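Side-chain contacts in apicoplast TIC22, putative (Plasmodium falciparum 3D7, PDB 4E6Z), which probably acts as a chaperone in the import of proteins into the apicoplast, as a member of the Tic22 family: residues F92-N95 against C100-F103; F80-Y85 against Y107-M112. All blocks are in the same frame, centred on the assembly; numbering follows the deposited sequence.

Both contacts lie on the same side of the chain's centre, their own centres about 12 Å apart, but they differ in burial and chemistry. Contact 1 is a surface contact inside the hairpin of strands 92-94 and 97-103; its three touching residues combine an aromatic pair with a tyrosine-carboxylate hydrogen bond. Contact 2 is a buried, wholly apolar contact between strand 78-83 and helix 106-119, without a hydrogen bond between its segments. F103 joins them: its backbone O lies 2.7 Å from F80 N, a probable hydrogen bond, while its ring packs on D108, A109 and M112. Helix 106-119 thus receives side chains from both strand 78-83 and strand 97-103.

Contact 1: residues F92-N95 against C100-F103; sequences FQEN and CYMF
F92 and E94 face Y101 across a short beta hairpin whose strands, 92-94 and 97-103, run antiparallel. The nearest alpha carbons are F92 CA and C100 CA, 6.4 Å apart, and backbone hydrogen bonding between F92 and V99 confirms the strand pairing. Y101 carries the contact on its side of the hairpin. Its CG stands beside the backbone N (chi1 -67°), which turns the ring toward the F92 and E94 side chains. The F92 and Y101 side chains cross at about a right angle, and F92 CD2 lies at the edge of the tyrosine ring, in its plane, 3.9 Å from Y101 CE2 and nearly as close to Y101 CD2. E94 and Y101 approach each other from opposite directions, the E94 chain extended beyond CG. Y101 OH donates a hydrogen bond to E94 OE1 at 2.7 Å, reaching that oxygen from well above the carboxylate plane, 68° out of it; carboxylate and ring are nearly perpendicular (86°). The phenol is therefore gripped at its hydroxyl and flanked at its edge. Both E94 and Y101 also touch K167 of strand 164-169, which pairs parallel with strand 97-103. F92 reaches M116 of helix 106-119, whereas the selenomethionine M102 packs against helix 135-150.

Contact 2: residues F80-Y85 against Y107-M112; sequences FLITNY and YDAENM
F80 begins the contact with its beta carbon: F80 CB lies 4.1 Å from A109 CB, where the backbones are also nearest, with F80 CA and A109 CA 6.5 Å apart. Although its first bond points toward helix 106-119, the ring leads away to helix 261-272, touching S263, L267 and L270 and meeting the Y266 ring nearly at right angles. L81 points away from helix 106-119, on the alternate side of the strand, and packs on I133 of strand 129-134. I82 returns to the helix and buries the most surface of any residue here. The turn at chi2 (65°) carries the end of its CG1 branch onto the alanine, with I82 CD1 3.5 Å from A109 CB, a tight apolar contact. From one helical turn later comes the selenomethionine M112, whose chain bends at chi3 (62°) toward I82; the exact position of M112 CE is doubtful, because it is modelled too close to I82 CD1. At the strand end T83 OG1 donates a hydrogen bond to N84 O at 2.8 Å, and N84 OD1 accepts one from S88 N. The axes of strand 80-83 and helix 107-112 approach to 8.1 Å with N-to-C directions 21° apart. A nearly aligned helix lying on a strand, with A109 and M112 one turn apart as its contact face, is characteristic of layered alpha/beta packing, and here it packs helix 106-119 on strand 78-83 in a buried interface.

Contact 1: residues F92-N95 against C100-F103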
loop_
_atom_site.group_PDB
_atom_site.type_symbol
_atom_site.label_atom_id
_atom_site.label_comp_id
_atom_site.label_asym_id
_atom_site.label_seq_id
_atom_site.Cartn_x
_atom_site.Cartn_y
_atom_site.Cartn_z
ATOM N N PHE A 92 -10.105 -16.932 -4.653
ATOM C CA PHE A 92 -11.004 -17.414 -3.612
ATOM C C PHE A 92 -12.424 -16.959 -3.886
ATOM O O PHE A 92 -12.648 -15.867 -4.405
ATOM C CB PHE A 92 -10.538 -16.947 -2.231
ATOM C CG PHE A 92 -9.219 -17.524 -1.825
ATOM C CD1 PHE A 92 -9.151 -18.758 -1.201
ATOM C CD2 PHE A 92 -8.042 -16.847 -2.092
ATOM C CE1 PHE A 92 -7.937 -19.301 -0.840
ATOM C CE2 PHE A 92 -6.828 -17.384 -1.730
ATOM C CZ PHE A 92 -6.774 -18.616 -1.108
ATOM N N GLN A 93 -13.382 -17.813 -3.552
ATOM C CA GLN A 93 -14.782 -17.487 -3.755
ATOM C C GLN A 93 -15.291 -16.647 -2.594
ATOM O O GLN A 93 -15.421 -17.136 -1.472
ATOM C CB GLN A 93 -15.614 -18.764 -3.892
ATOM C CG GLN A 93 -16.616 -18.726 -5.034
ATOM C CD GLN A 93 -15.945 -18.605 -6.388
ATOM O OE1 GLN A 93 -16.351 -17.800 -7.227
ATOM N NE2 GLN A 93 -14.902 -19.402 -6.605
ATOM N N GLU A 94 -15.549 -15.371 -2.859
ATOM C CA GLU A 94 -16.203 -14.517 -1.878
ATOM C C GLU A 94 -17.641 -14.258 -2.309
ATOM O O GLU A 94 -17.929 -13.310 -3.040
ATOM C CB GLU A 94 -15.436 -13.211 -1.664
ATOM C CG GLU A 94 -14.189 -13.373 -0.806
ATOM C CD GLU A 94 -13.828 -12.108 -0.051
ATOM O OE1 GLU A 94 -13.321 -12.218 1.085
ATOM O OE2 GLU A 94 -14.059 -11.004 -0.588
ATOM N N ASN A 95 -18.525 -15.135 -1.844
ATOM C CA ASN A 95 -19.943 -15.144 -2.199
ATOM C C ASN A 95 -20.471 -13.870 -2.853
ATOM O O ASN A 95 -20.714 -12.865 -2.182
ATOM C CB ASN A 95 -20.776 -15.492 -0.967
ATOM C CG ASN A 95 -20.243 -16.706 -0.236
ATOM O OD1 ASN A 95 -19.798 -17.671 -0.856
ATOM N ND2 ASN A 95 -20.274 -16.660 1.091
ATOM N N CYS A 100 -9.243 -12.034 -5.682
ATOM C CA CYS A 100 -7.812 -12.152 -5.435
ATOM C C CYS A 100 -7.351 -11.046 -4.484
ATOM O O CYS A 100 -7.884 -9.940 -4.502
ATOM C CB CYS A 100 -7.017 -12.131 -6.746
ATOM S SG CYS A 100 -7.170 -13.664 -7.723
ATOM N N TYR A 101 -6.362 -11.361 -3.656
ATOM C CA TYR A 101 -5.893 -10.455 -2.615
ATOM C C TYR A 101 -4.566 -9.793 -2.963
ATOM O O TYR A 101 -3.606 -10.456 -3.345
ATOM C CB TYR A 101 -5.768 -11.210 -1.290
ATOM C CG TYR A 101 -7.099 -11.666 -0.745
ATOM C CD1 TYR A 101 -7.885 -10.813 0.014
ATOM C CD2 TYR A 101 -7.579 -12.943 -1.004
ATOM C CE1 TYR A 101 -9.110 -11.220 0.509
ATOM C CE2 TYR A 101 -8.804 -13.361 -0.512
ATOM C CZ TYR A 101 -9.565 -12.492 0.243
ATOM O OH TYR A 101 -10.782 -12.894 0.740
HETATM N N MSE A 102 -4.523 -8.475 -2.828
HETATM C CA MSE A 102 -3.301 -7.720 -3.052
HETATM C C MSE A 102 -2.942 -6.955 -1.783
HETATM O O MSE A 102 -3.755 -6.198 -1.262
HETATM C CB MSE A 102 -3.499 -6.747 -4.206
HETATM C CG MSE A 102 -4.010 -7.407 -5.461
HETATM SE SE MSE A 102 -4.235 -6.153 -6.928
HETATM C CE MSE A 102 -5.514 -4.921 -6.111
ATOM N N PHE A 103 -1.732 -7.168 -1.278
ATOM C CA PHE A 103 -1.326 -6.586 -0.003
ATOM C C PHE A 103 -0.331 -5.445 -0.191
ATOM O O PHE A 103 0.612 -5.551 -0.976
ATOM C CB PHE A 103 -0.720 -7.658 0.907
ATOM C CG PHE A 103 -1.657 -8.793 1.217
ATOM C CD1 PHE A 103 -2.449 -8.763 2.353
ATOM C CD2 PHE A 103 -1.747 -9.892 0.369
ATOM C CE1 PHE A 103 -3.316 -9.802 2.642
ATOM C CE2 PHE A 103 -2.610 -10.940 0.654
ATOM C CZ PHE A 103 -3.397 -10.897 1.794
#

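Contact 2: residues F80-Y85 against Y107-M112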
loop_
_atom_site.group_PDB
_atom_site.type_symbol
_atom_site.label_atom_id
_atom_site.label_comp_id
_atom_site.label_asym_id
_atom_site.label_seq_id
_atom_site.Cartn_x
_atom_site.Cartn_y
_atom_site.Cartn_z
ATOM N N PHE A 80 1.880 -6.783 -3.071
ATOM C CA PHE A 80 2.265 -8.181 -2.942
ATOM C C PHE A 80 1.098 -9.146 -3.081
ATOM O O PHE A 80 0.012 -8.909 -2.560
ATOM C CB PHE A 80 3.000 -8.411 -1.622
ATOM C CG PHE A 80 4.219 -7.557 -1.463
ATOM C CD1 PHE A 80 5.462 -8.012 -1.870
ATOM C CD2 PHE A 80 4.116 -6.280 -0.931
ATOM C CE1 PHE A 80 6.587 -7.213 -1.735
ATOM C CE2 PHE A 80 5.233 -5.479 -0.797
ATOM C CZ PHE A 80 6.471 -5.946 -1.195
ATOM N N LEU A 81 1.341 -10.235 -3.804
ATOM C CA LEU A 81 0.347 -11.284 -3.973
ATOM C C LEU A 81 0.953 -12.636 -3.638
ATOM O O LEU A 81 2.172 -12.805 -3.643
ATOM C CB LEU A 81 -0.187 -11.305 -5.405
ATOM C CG LEU A 81 -0.973 -10.110 -5.942
ATOM C CD1 LEU A 81 -0.025 -9.066 -6.481
ATOM C CD2 LEU A 81 -1.921 -10.555 -7.037
ATOM N N ILE A 82 0.099 -13.602 -3.338
ATOM C CA ILE A 82 0.552 -14.968 -3.144
ATOM C C ILE A 82 0.237 -15.728 -4.429
ATOM O O ILE A 82 -0.873 -15.648 -4.951
ATOM C CB ILE A 82 -0.109 -15.633 -1.917
ATOM C CG1 ILE A 82 0.395 -14.990 -0.621
ATOM C CG2 ILE A 82 0.198 -17.122 -1.887
ATOM C CD1 ILE A 82 0.003 -13.547 -0.448
ATOM N N THR A 83 1.224 -16.436 -4.961
ATOM C CA THR A 83 1.050 -17.101 -6.244
ATOM C C THR A 83 1.649 -18.492 -6.227
ATOM O O THR A 83 2.380 -18.848 -5.301
ATOM C CB THR A 83 1.740 -16.313 -7.379
ATOM O OG1 THR A 83 3.164 -16.394 -7.223
ATOM C CG2 THR A 83 1.311 -14.849 -7.369
ATOM N N ASN A 84 1.340 -19.273 -7.260
ATOM C CA ASN A 84 2.078 -20.497 -7.531
ATOM C C ASN A 84 3.402 -20.117 -8.185
ATOM O O ASN A 84 3.709 -18.932 -8.330
ATOM C CB ASN A 84 1.273 -21.456 -8.421
ATOM C CG ASN A 84 0.929 -20.859 -9.779
ATOM O OD1 ASN A 84 1.572 -19.920 -10.244
ATOM N ND2 ASN A 84 -0.089 -21.413 -10.423
ATOM N N TYR A 85 4.180 -21.113 -8.590
ATOM C CA TYR A 85 5.513 -20.861 -9.129
ATOM C C TYR A 85 5.496 -20.243 -10.529
ATOM O O TYR A 85 6.500 -19.697 -10.986
ATOM C CB TYR A 85 6.354 -22.138 -9.097
ATOM C CG TYR A 85 6.961 -22.423 -7.742
ATOM C CD1 TYR A 85 6.251 -22.175 -6.575
ATOM C CD2 TYR A 85 8.242 -22.945 -7.631
ATOM C CE1 TYR A 85 6.803 -22.432 -5.335
ATOM C CE2 TYR A 85 8.800 -23.209 -6.395
ATOM C CZ TYR A 85 8.077 -22.950 -5.251
ATOM O OH TYR A 85 8.629 -23.209 -4.016
ATOM N N TYR A 107 4.323 -8.458 4.813
ATOM C CA TYR A 107 4.193 -9.338 5.968
ATOM C C TYR A 107 2.745 -9.775 6.175
ATOM O O TYR A 107 2.490 -10.831 6.740
ATOM C CB TYR A 107 4.780 -8.679 7.220
ATOM C CG TYR A 107 6.227 -8.278 7.035
ATOM C CD1 TYR A 107 7.226 -9.238 6.931
ATOM C CD2 TYR A 107 6.593 -6.942 6.945
ATOM C CE1 TYR A 107 8.550 -8.877 6.750
ATOM C CE2 TYR A 107 7.913 -6.570 6.767
ATOM C CZ TYR A 107 8.888 -7.542 6.671
ATOM O OH TYR A 107 10.202 -7.173 6.492
ATOM N N ASP A 108 1.801 -8.962 5.707
ATOM C CA ASP A 108 0.404 -9.373 5.676
ATOM C C ASP A 108 0.241 -10.513 4.662
ATOM O O ASP A 108 -0.503 -11.457 4.900
ATOM C CB ASP A 108 -0.504 -8.204 5.291
ATOM C CG ASP A 108 -0.586 -7.127 6.375
ATOM O OD1 ASP A 108 0.009 -7.297 7.462
ATOM O OD2 ASP A 108 -1.260 -6.104 6.129
ATOM N N ALA A 109 0.939 -10.412 3.534
ATOM C CA ALA A 109 0.914 -11.462 2.515
ATOM C C ALA A 109 1.555 -12.745 3.033
ATOM O O ALA A 109 1.011 -13.832 2.853
ATOM C CB ALA A 109 1.615 -10.999 1.249
ATOM N N GLU A 110 2.716 -12.611 3.669
ATOM C CA GLU A 110 3.385 -13.741 4.300
ATOM C C GLU A 110 2.454 -14.437 5.287
ATOM O O GLU A 110 2.458 -15.659 5.401
ATOM C CB GLU A 110 4.651 -13.287 5.031
ATOM C CG GLU A 110 5.891 -13.202 4.163
ATOM C CD GLU A 110 7.158 -13.092 4.989
ATOM O OE1 GLU A 110 7.050 -13.040 6.229
ATOM O OE2 GLU A 110 8.260 -13.065 4.401
ATOM N N ASN A 111 1.668 -13.648 6.010
ATOM C CA ASN A 111 0.732 -14.199 6.976
ATOM C C ASN A 111 -0.336 -15.055 6.309
ATOM O O ASN A 111 -0.713 -16.095 6.834
ATOM C CB ASN A 111 0.068 -13.086 7.791
ATOM C CG ASN A 111 -1.069 -13.602 8.652
ATOM O OD1 ASN A 111 -0.857 -14.376 9.586
ATOM N ND2 ASN A 111 -2.289 -13.190 8.327
HETATM N N MSE A 112 -0.839 -14.605 5.163
HETATM C CA MSE A 112 -1.862 -15.363 4.457
HETATM C C MSE A 112 -1.276 -16.637 3.862
HETATM O O MSE A 112 -1.889 -17.701 3.935
HETATM C CB MSE A 112 -2.526 -14.528 3.368
HETATM C CG MSE A 112 -3.745 -15.205 2.770
HETATM SE SE MSE A 112 -4.466 -14.336 1.182
HETATM C CE MSE A 112 -2.932 -14.517 0.023
#